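PDB 3ZMR: xyloglucan-specific endo-beta-1,4-glucanase BoGH5A from Bacteroides ovatus, which cleaves internal beta-1,4-glucosidic linkages in the backbone of xyloglucan, retaining the beta-configuration and releasing xyloglucan oligosaccharides. Local coordinates for residues 225-228 against 229-232; 280-283 against 284-287; 425-429 against 430-434. One frame throughout, in Å; residues are numbered along the deposited sequence.

Contact 1: residues 225-228 against 229-232; sequences PVDA and NKEA
Val226 O accepts a hydrogen bond from Asn229 N at 3.0 Å as the chain enters helix 227-248. A weak bond follows from Lys230 N to Asp227 O, stretched to 3.4 Å. Asp227 O and Ala228 O also reach the amides four residues on through water: one molecule donates to Asp227 O at 2.7 Å and accepts from Glu231 N, while a second donates to Ala228 O and accepts from Ala232 N at 3.0 Å. This hydrated opening turn belongs to a helix that covers part of the family 5 (beta/alpha)8 barrel between strands 210-214 and 255-258. Small Ala228 and Ala232 suit a solvent-facing turn, leaving their backbone within easy reach of water. Lys230 lays its CB 3.7 Å from Val226 O. With CG turned opposite the backbone N (chi1 171°), its chain then leads away, and its NZ forms a salt bridge with Asp234 one turn further on. Asp227 is likewise committed outside: its carboxylate pairs with Arg279 of helix 275-293, while its N bonds to Glu276 of that helix. The side chains of Val226 and Asn229 lie alongside each other; the methyl CG2 of Val226 is 3.3 Å from Asn229 ND2 in one of two conformers, so this approach is doubtful. Val226 also touches Glu276 and Asn277, a place that a branched apolar side chain fills without needing a polar partner.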
ATOM      1  N   PRO A 225      12.630  -7.215   4.611  1.00 10.59           N
ATOM      2  CA  PRO A 225      11.563  -7.311   5.623  1.00 13.25           C
ATOM      3  C   PRO A 225      11.850  -8.464   6.591  1.00 11.39           C
ATOM      4  O   PRO A 225      11.181  -9.479   6.575  1.00 11.87           O
ATOM      5  CB  PRO A 225      10.314  -7.578   4.778  1.00 18.54           C
ATOM      6  CG  PRO A 225      10.834  -8.353   3.614  1.00 14.36           C
ATOM      7  CD  PRO A 225      12.197  -7.769   3.323  1.00 14.40           C
ATOM      8  N   VAL A 226      12.893  -8.272   7.390  1.00 12.62           N
ATOM      9  CA  VAL A 226      13.370  -9.262   8.353  1.00 11.43           C
ATOM     10  C   VAL A 226      13.695  -8.539   9.655  1.00 14.82           C
ATOM     11  O   VAL A 226      14.034  -7.349   9.664  1.00 13.51           O
ATOM     12  CB  VAL A 226      14.607 -10.042   7.840  1.00 14.29           C
ATOM     13  CG1 VAL A 226      14.267 -10.857   6.586  1.00 15.01           C
ATOM     14  CG2 VAL A 226      15.782  -9.130   7.570  1.00 17.34           C
ATOM     15  N   ASP A 227      13.571  -9.267  10.752  1.00 13.23           N
ATOM     16  CA  ASP A 227      13.787  -8.695  12.076  1.00 15.90           C
ATOM     17  C   ASP A 227      15.174  -8.084  12.238  1.00 15.13           C
ATOM     18  O   ASP A 227      15.313  -7.094  12.934  1.00 19.30           O
ATOM     19  CB  ASP A 227      13.530  -9.736  13.166  1.00 17.53           C
ATOM     20  CG  ASP A 227      12.050 -10.052  13.346  1.00 17.85           C
ATOM     21  OD1 ASP A 227      11.200  -9.137  13.392  1.00 22.28           O
ATOM     22  OD2 ASP A 227      11.739 -11.244  13.475  1.00 24.97           O
ATOM     23  N   ALA A 228      16.187  -8.644  11.564  1.00 16.04           N
ATOM     24  CA  ALA A 228      17.560  -8.127  11.678  1.00 15.57           C
ATOM     25  C   ALA A 228      17.714  -6.709  11.122  1.00 15.55           C
ATOM     26  O   ALA A 228      18.607  -5.986  11.509  1.00 18.85           O
ATOM     27  CB  ALA A 228      18.547  -9.083  11.011  1.00 26.63           C
ATOM     28  N   ASN A 229      16.824  -6.322  10.213  1.00 14.62           N
ATOM     29  CA  ASN A 229      16.891  -4.989   9.605  0.50 16.09           C
ATOM     30  C   ASN A 229      15.713  -4.096   9.949  1.00 13.07           C
ATOM     31  O   ASN A 229      15.681  -2.927   9.558  1.00 15.02           O
ATOM     32  CB  ASN A 229      17.015  -5.113   8.098  0.50 18.90           C
ATOM     33  CG  ASN A 229      18.260  -5.855   7.694  0.50 16.35           C
ATOM     34  OD1 ASN A 229      19.361  -5.546   8.162  0.50 20.53           O
ATOM     35  ND2 ASN A 229      18.097  -6.841   6.831  0.50 13.29           N
ATOM     36  N   LYS A 230      14.756  -4.624  10.717  1.00 13.76           N
ATOM     37  CA  LYS A 230      13.506  -3.892  10.995  1.00 12.79           C
ATOM     38  C   LYS A 230      13.741  -2.549  11.692  1.00 12.88           C
ATOM     39  O   LYS A 230      13.123  -1.531  11.332  1.00 14.01           O
ATOM     40  CB  LYS A 230      12.551  -4.753  11.822  1.00 14.29           C
ATOM     41  CG  LYS A 230      11.324  -4.038  12.351  1.00 16.56           C
ATOM     42  CD  LYS A 230      10.359  -5.006  13.043  1.00 17.27           C
ATOM     43  CE  LYS A 230       9.342  -4.302  13.931  1.00 24.61           C
ATOM     44  NZ  LYS A 230       8.537  -3.271  13.207  1.00 17.15           N
ATOM     45  N   GLU A 231      14.611  -2.529  12.702  1.00 18.51           N
ATOM     46  CA  GLU A 231      14.824  -1.307  13.475  1.00 16.62           C
ATOM     47  C   GLU A 231      15.339  -0.169  12.573  1.00 15.29           C
ATOM     48  O   GLU A 231      14.822   0.957  12.589  1.00 15.22           O
ATOM     49  CB  GLU A 231      15.766  -1.567  14.666  1.00 20.85           C
ATOM     50  CG  GLU A 231      15.877  -0.412  15.648  1.00 41.31           C
ATOM     51  CD  GLU A 231      16.638  -0.764  16.916  1.00 71.38           C
ATOM     52  OE1 GLU A 231      16.579  -1.922  17.374  1.00109.60           O
ATOM     53  OE2 GLU A 231      17.290   0.141  17.456  1.00 75.69           O
ATOM     54  N   ALA A 232      16.353  -0.474  11.767  1.00 14.85           N
ATOM     55  CA  ALA A 232      16.967   0.510  10.888  1.00 15.68           C
ATOM     56  C   ALA A 232      15.996   0.981   9.808  1.00 12.85           C
ATOM     57  O   ALA A 232      15.942   2.182   9.472  1.00 15.22           O
ATOM     58  CB  ALA A 232      18.229  -0.064  10.233  1.00 15.72           C
TER
HETATM   59  O   HOH W   1      16.471  -4.719  13.582  1.00 20.59           O
HETATM   60  O   HOH W   2      18.105  -2.852  12.149  1.00 18.12           O

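Contact 2: residues 280-283 against 284-287; sequences VQNG and FNQV
One turn of helix 275-293, which packs on the outside of the (beta/alpha)8 barrel between strands 255-258 and 304-307, brings Val280 under Phe284 and Gln281 beside Asn285. Backbone bonds of the alpha-helical i to i+4 kind join the two halves: Phe284 N to Val280 O, Gln286 N to Asn282 O, and Val287 N to Gly283 O at 2.9 Å, the last nearly straight at 163°; that from Asn285 N to Gln281 O is weak. Phe284 bends back toward the start of the helix, with CG opposite its own carbonyl carbon (chi1 -64°). One ring face therefore comes over Val280 O, which sits 3.6 Å from the ring plane, displaced toward the rim. Farther out, Val280 CG1 meets Phe284 CZ at 3.7 Å, an apolar contact suited to a compact aliphatic and a flat aromatic side chain, both buried; Leu233 of helix 227-248 also touches the Phe284 side chain.

The polar side is built from amides, whose paired donors and acceptor suit bridging between carbonyls and waters. Gln281 and Asn285 hold their amide planes 89° apart, and both Gln281 NE2 and Asn285 ND2 donate to Gln307 O of strand 304-307, so that two side chains tie the helix to the barrel wall. A water accepts from Gln281 NE2 and donates to Asn285 OD1. Asn282 uses its own amide toward His319 and Thr321. A second water closes the gap to this residue, donating to Asn282 OD1 at 2.7 Å and accepting from Asn285 ND2 at 2.9 Å.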
ATOM      1  N   VAL A 280       6.969  -8.033   9.223  1.00  9.93           N
ATOM      2  CA  VAL A 280       7.817  -6.872   9.152  1.00 10.18           C
ATOM      3  C   VAL A 280       7.288  -5.905   8.069  1.00 10.42           C
ATOM      4  O   VAL A 280       7.252  -4.695   8.261  1.00 10.11           O
ATOM      5  CB  VAL A 280       9.292  -7.250   8.910  1.00 11.09           C
ATOM      6  CG1 VAL A 280      10.111  -5.994   8.687  1.00 15.31           C
ATOM      7  CG2 VAL A 280       9.834  -8.053  10.091  1.00 11.84           C
ATOM      8  N   GLN A 281       6.824  -6.447   6.946  1.00 10.80           N
ATOM      9  CA  GLN A 281       6.294  -5.593   5.870  1.00  9.40           C
ATOM     10  C   GLN A 281       4.970  -4.928   6.273  1.00  8.51           C
ATOM     11  O   GLN A 281       4.785  -3.725   6.054  1.00  9.26           O
ATOM     12  CB  GLN A 281       6.168  -6.372   4.569  1.00  9.21           C
ATOM     13  CG  GLN A 281       5.610  -5.565   3.413  1.00  8.40           C
ATOM     14  CD  GLN A 281       4.116  -5.703   3.268  1.00  9.35           C
ATOM     15  OE1 GLN A 281       3.528  -6.752   3.548  1.00  9.77           O
ATOM     16  NE2 GLN A 281       3.507  -4.648   2.773  1.00  9.71           N
ATOM     17  N   ASN A 282       4.063  -5.676   6.897  1.00  9.11           N
ATOM     18  CA  ASN A 282       2.874  -5.046   7.471  1.00 10.52           C
ATOM     19  C   ASN A 282       3.270  -3.962   8.490  1.00  9.75           C
ATOM     20  O   ASN A 282       2.674  -2.879   8.521  1.00 10.13           O
ATOM     21  CB  ASN A 282       1.961  -6.085   8.103  1.00  9.93           C
ATOM     22  CG  ASN A 282       1.043  -6.793   7.108  1.00  9.52           C
ATOM     23  OD1 ASN A 282       0.321  -6.153   6.335  1.00  9.99           O
ATOM     24  ND2 ASN A 282       1.019  -8.116   7.182  1.00 11.51           N
ATOM     25  N   GLY A 283       4.369  -4.204   9.212  1.00  9.49           N
ATOM     26  CA  GLY A 283       4.910  -3.231  10.123  1.00 10.00           C
ATOM     27  C   GLY A 283       5.315  -1.907   9.472  1.00 10.04           C
ATOM     28  O   GLY A 283       5.141  -0.842  10.055  1.00 11.36           O
ATOM     29  N   PHE A 284       5.897  -1.972   8.277  1.00  9.60           N
ATOM     30  CA  PHE A 284       6.258  -0.746   7.520  1.00  9.24           C
ATOM     31  C   PHE A 284       5.012   0.112   7.272  1.00  8.35           C
ATOM     32  O   PHE A 284       5.055   1.344   7.359  1.00  9.35           O
ATOM     33  CB  PHE A 284       6.931  -1.072   6.177  1.00 10.01           C
ATOM     34  CG  PHE A 284       8.284  -1.794   6.290  1.00  9.18           C
ATOM     35  CD1 PHE A 284       9.127  -1.632   7.380  1.00 10.57           C
ATOM     36  CD2 PHE A 284       8.697  -2.651   5.282  1.00 11.07           C
ATOM     37  CE1 PHE A 284      10.353  -2.317   7.451  1.00 12.96           C
ATOM     38  CE2 PHE A 284       9.915  -3.305   5.314  1.00 11.40           C
ATOM     39  CZ  PHE A 284      10.750  -3.147   6.404  1.00 15.34           C
ATOM     40  N   ASN A 285       3.914  -0.540   6.891  1.00  8.64           N
ATOM     41  CA  ASN A 285       2.647   0.170   6.693  1.00  7.98           C
ATOM     42  C   ASN A 285       2.215   0.892   7.961  1.00  7.59           C
ATOM     43  O   ASN A 285       1.798   2.039   7.924  1.00  9.05           O
ATOM     44  CB  ASN A 285       1.526  -0.755   6.218  1.00  8.78           C
ATOM     45  CG  ASN A 285       1.717  -1.269   4.804  1.00  9.56           C
ATOM     46  OD1 ASN A 285       2.408  -0.677   3.985  1.00 10.08           O
ATOM     47  ND2 ASN A 285       1.066  -2.385   4.516  1.00 10.05           N
ATOM     48  N   GLN A 286       2.360   0.223   9.090  1.00  7.82           N
ATOM     49  CA  GLN A 286       2.039   0.824  10.384  1.00  8.82           C
ATOM     50  C   GLN A 286       2.947   2.020  10.735  1.00  8.48           C
ATOM     51  O   GLN A 286       2.454   3.050  11.217  1.00  9.44           O
ATOM     52  CB  GLN A 286       2.067  -0.227  11.504  1.00  8.74           C
ATOM     53  CG  GLN A 286       1.536   0.364  12.816  1.00  9.21           C
ATOM     54  CD  GLN A 286       0.036   0.564  12.785  1.00  9.79           C
ATOM     55  OE1 GLN A 286      -0.723  -0.406  12.740  1.00 11.77           O
ATOM     56  NE2 GLN A 286      -0.393   1.823  12.765  1.00 11.89           N
ATOM     57  N   VAL A 287       4.245   1.884  10.491  1.00  9.38           N
ATOM     58  CA  VAL A 287       5.180   2.979  10.688  1.00  8.88           C
ATOM     59  C   VAL A 287       4.735   4.216   9.894  1.00 10.24           C
ATOM     60  O   VAL A 287       4.727   5.343  10.390  1.00  9.35           O
ATOM     61  CB  VAL A 287       6.626   2.604  10.320  1.00 10.94           C
ATOM     62  CG1 VAL A 287       7.540   3.825  10.370  1.00 11.73           C
ATOM     63  CG2 VAL A 287       7.147   1.530  11.273  1.00 12.05           C
TER
HETATM   64  O   HOH W   3       4.694  -2.006   2.743  1.00 11.63           O
HETATM   65  O   HOH W   4      -0.319  -3.563   6.774  1.00 10.57           O

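Contact 3: residues 425-429 against 430-434; sequences KTCVK and NKLVP
Backbone hydrogen bonds between Cys427 and Leu432 and between Val428 and Lys431 end helix 406-429 in a Schellman motif. Leu432 N reaches back to Cys427 O at 2.9 Å, and Lys431 N bonds to Val428 O at 3.1 Å, from well above that carbonyl's plane. Lys431 makes the turn possible by taking a positive phi of 65°; its long chain can still leave the helix end, where a water accepts from Lys431 NZ and donates to Lys429 O.

A side-chain hydrogen bond reinforces this ending. Asn430 places CG opposite its carbonyl carbon (chi1 -77°), which folds the amide back alongside Thr426. Its ND2 donates to Thr426 O at 3.0 Å, with the oxygen close to the amide plane, while Asn430 N reaches the same oxygen at 3.2 Å from the opposite face of the carbonyl. A short amide is thus well fitted to the turn, and ND2 also makes a weak bond to Glu375. Were a leucine here, Thr426 O would probably keep just the backbone NH of the two donors described, and the weak link to Glu375 would be lost.

Apolar contacts close the remaining side. Cys427 CB lies 3.9 Å from Leu432 CB, and its SG, compact enough for a buried place, lies 3.9 Å from Pro434 CB.

Together these bonds turn the chain out of the helix of a beta-alpha-beta unit and into strand 433-436. Helix 371-379 covers Thr426 and Cys427, Ile385 of helix 382-386 packs on Leu432, and the strand runs between 391-396 and 125-127, where the barrel closes.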
ATOM      1  N   LYS A 425     -12.479  -2.484 -17.146  1.00 10.74           N
ATOM      2  CA  LYS A 425     -13.885  -2.893 -16.900  1.00 11.04           C
ATOM      3  C   LYS A 425     -13.976  -3.816 -15.692  1.00  9.51           C
ATOM      4  O   LYS A 425     -14.940  -3.729 -14.914  1.00 11.43           O
ATOM      5  CB  LYS A 425     -14.561  -3.486 -18.158  1.00 15.92           C
ATOM      6  CG  LYS A 425     -14.563  -4.985 -18.344  1.00 38.73           C
ATOM      7  CD  LYS A 425     -15.329  -5.353 -19.623  1.00 30.68           C
ATOM      8  CE  LYS A 425     -15.456  -6.853 -19.810  1.00 40.04           C
ATOM      9  NZ  LYS A 425     -16.004  -7.195 -21.160  1.00 64.31           N
ATOM     10  N   THR A 426     -13.021  -4.725 -15.533  1.00 11.83           N
ATOM     11  CA  THR A 426     -13.039  -5.641 -14.403  1.00 10.74           C
ATOM     12  C   THR A 426     -12.807  -4.885 -13.090  1.00 10.23           C
ATOM     13  O   THR A 426     -13.447  -5.153 -12.069  1.00 10.81           O
ATOM     14  CB  THR A 426     -12.001  -6.764 -14.601  1.00 12.33           C
ATOM     15  OG1 THR A 426     -12.308  -7.442 -15.817  1.00 12.88           O
ATOM     16  CG2 THR A 426     -12.040  -7.787 -13.467  1.00 13.25           C
ATOM     17  N   CYS A 427     -11.919  -3.919 -13.110  1.00 11.26           N
ATOM     18  CA  CYS A 427     -11.740  -3.057 -11.930  1.00  9.67           C
ATOM     19  C   CYS A 427     -13.030  -2.309 -11.569  1.00  9.81           C
ATOM     20  O   CYS A 427     -13.445  -2.287 -10.412  1.00 11.22           O
ATOM     21  CB  CYS A 427     -10.609  -2.055 -12.154  1.00  9.20           C
ATOM     22  SG  CYS A 427      -8.940  -2.763 -12.103  1.00 11.02           S
ATOM     23  N   VAL A 428     -13.660  -1.688 -12.558  1.00 10.37           N
ATOM     24  CA  VAL A 428     -14.930  -0.973 -12.347  1.00 10.56           C
ATOM     25  C   VAL A 428     -15.995  -1.891 -11.717  1.00 11.16           C
ATOM     26  O   VAL A 428     -16.643  -1.510 -10.714  1.00 12.76           O
ATOM     27  CB  VAL A 428     -15.499  -0.338 -13.636  1.00 13.14           C
ATOM     28  CG1 VAL A 428     -16.896   0.255 -13.376  1.00 28.01           C
ATOM     29  CG2 VAL A 428     -14.531   0.704 -14.188  1.00 18.83           C
ATOM     30  N   LYS A 429     -16.131  -3.094 -12.263  1.00 11.67           N
ATOM     31  CA  LYS A 429     -17.114  -4.071 -11.767  1.00 11.19           C
ATOM     32  C   LYS A 429     -16.877  -4.371 -10.289  1.00 12.58           C
ATOM     33  O   LYS A 429     -17.811  -4.588  -9.534  1.00 14.18           O
ATOM     34  CB  LYS A 429     -17.051  -5.374 -12.595  1.00 16.66           C
ATOM     35  CG  LYS A 429     -18.088  -6.426 -12.235  1.00 25.62           C
ATOM     36  CD  LYS A 429     -17.959  -7.688 -13.102  1.00 38.46           C
ATOM     37  CE  LYS A 429     -18.839  -8.825 -12.580  1.00106.19           C
ATOM     38  NZ  LYS A 429     -18.275  -9.481 -11.363  1.00112.78           N
ATOM     39  N   ASN A 430     -15.609  -4.375  -9.903  1.00 11.17           N
ATOM     40  CA  ASN A 430     -15.174  -4.756  -8.566  1.00 15.08           C
ATOM     41  C   ASN A 430     -14.902  -3.568  -7.638  1.00 10.10           C
ATOM     42  O   ASN A 430     -14.397  -3.752  -6.514  1.00 12.42           O
ATOM     43  CB  ASN A 430     -13.974  -5.690  -8.674  1.00 12.86           C
ATOM     44  CG  ASN A 430     -14.400  -7.081  -9.060  1.00 17.95           C
ATOM     45  OD1 ASN A 430     -14.960  -7.790  -8.233  1.00 20.51           O
ATOM     46  ND2 ASN A 430     -14.182  -7.464 -10.317  1.00 14.99           N
ATOM     47  N   LYS A 431     -15.234  -2.376  -8.105  1.00  9.75           N
ATOM     48  CA  LYS A 431     -15.100  -1.121  -7.343  1.00 13.29           C
ATOM     49  C   LYS A 431     -13.642  -0.767  -7.018  1.00 11.34           C
ATOM     50  O   LYS A 431     -13.377  -0.092  -6.034  1.00 15.53           O
ATOM     51  CB  LYS A 431     -15.985  -1.141  -6.080  1.00 13.28           C
ATOM     52  CG  LYS A 431     -17.473  -1.411  -6.383  1.00 16.48           C
ATOM     53  CD  LYS A 431     -18.326  -1.170  -5.145  1.00 24.57           C
ATOM     54  CE  LYS A 431     -19.819  -1.344  -5.392  1.00 41.34           C
ATOM     55  NZ  LYS A 431     -20.099  -2.674  -5.986  1.00 37.56           N
ATOM     56  N   LEU A 432     -12.712  -1.235  -7.853  1.00  9.35           N
ATOM     57  CA  LEU A 432     -11.274  -0.946  -7.735  1.00  8.18           C
ATOM     58  C   LEU A 432     -10.930   0.264  -8.597  1.00  7.21           C
ATOM     59  O   LEU A 432     -11.540   0.489  -9.655  1.00 12.47           O
ATOM     60  CB  LEU A 432     -10.439  -2.144  -8.211  1.00  9.34           C
ATOM     61  CG  LEU A 432     -10.937  -3.526  -7.799  1.00  9.66           C
ATOM     62  CD1 LEU A 432     -10.049  -4.573  -8.444  1.00 10.36           C
ATOM     63  CD2 LEU A 432     -10.998  -3.695  -6.286  1.00 10.43           C
ATOM     64  N   VAL A 433      -9.959   1.053  -8.156  1.00  9.55           N
ATOM     65  CA  VAL A 433      -9.529   2.236  -8.891  1.00  8.61           C
ATOM     66  C   VAL A 433      -8.278   1.937  -9.727  1.00  8.94           C
ATOM     67  O   VAL A 433      -7.227   1.684  -9.153  1.00  9.33           O
ATOM     68  CB  VAL A 433      -9.174   3.405  -7.931  1.00 10.81           C
ATOM     69  CG1 VAL A 433      -8.707   4.632  -8.688  1.00 11.15           C
ATOM     70  CG2 VAL A 433     -10.364   3.739  -7.030  1.00 13.65           C
ATOM     71  N   PRO A 434      -8.399   1.963 -11.066  1.00  8.23           N
ATOM     72  CA  PRO A 434      -7.270   1.520 -11.903  1.00  8.66           C
ATOM     73  C   PRO A 434      -6.390   2.678 -12.372  1.00  7.72           C
ATOM     74  O   PRO A 434      -6.908   3.617 -12.977  1.00  8.54           O
ATOM     75  CB  PRO A 434      -7.974   0.879 -13.090  1.00 11.63           C
ATOM     76  CG  PRO A 434      -9.190   1.706 -13.264  1.00 11.82           C
ATOM     77  CD  PRO A 434      -9.635   2.078 -11.863  1.00  8.98           C
TER
HETATM   78  O   HOH W   5     -18.794  -5.018  -7.057  1.00 39.44           O

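How the contacts relate
Contacts 1 and 2 are neighbours on adjacent helices of the barrel, their centres about 11 Å apart. Val280 joins them: its CG1 lies 3.6 Å from Pro225 CA, and its CG2 packs 3.7 Å from Asp227 OD1. Contact 3 is remote, with its centre about 35 Å from that of contact 1, on the opposite side of the chain's centre, and about 26 Å from that of contact 2. Contacts 2 and 3 nevertheless approach the same catalytic centre: the Gln281 side chain is about 9 Å from that of Glu262, the proton donor by similarity, and the side chain of Pro434 is about 9 Å from that of Glu395, the inferred nucleophile. Bound glucose stays about 13 Å from Gln281's side chain.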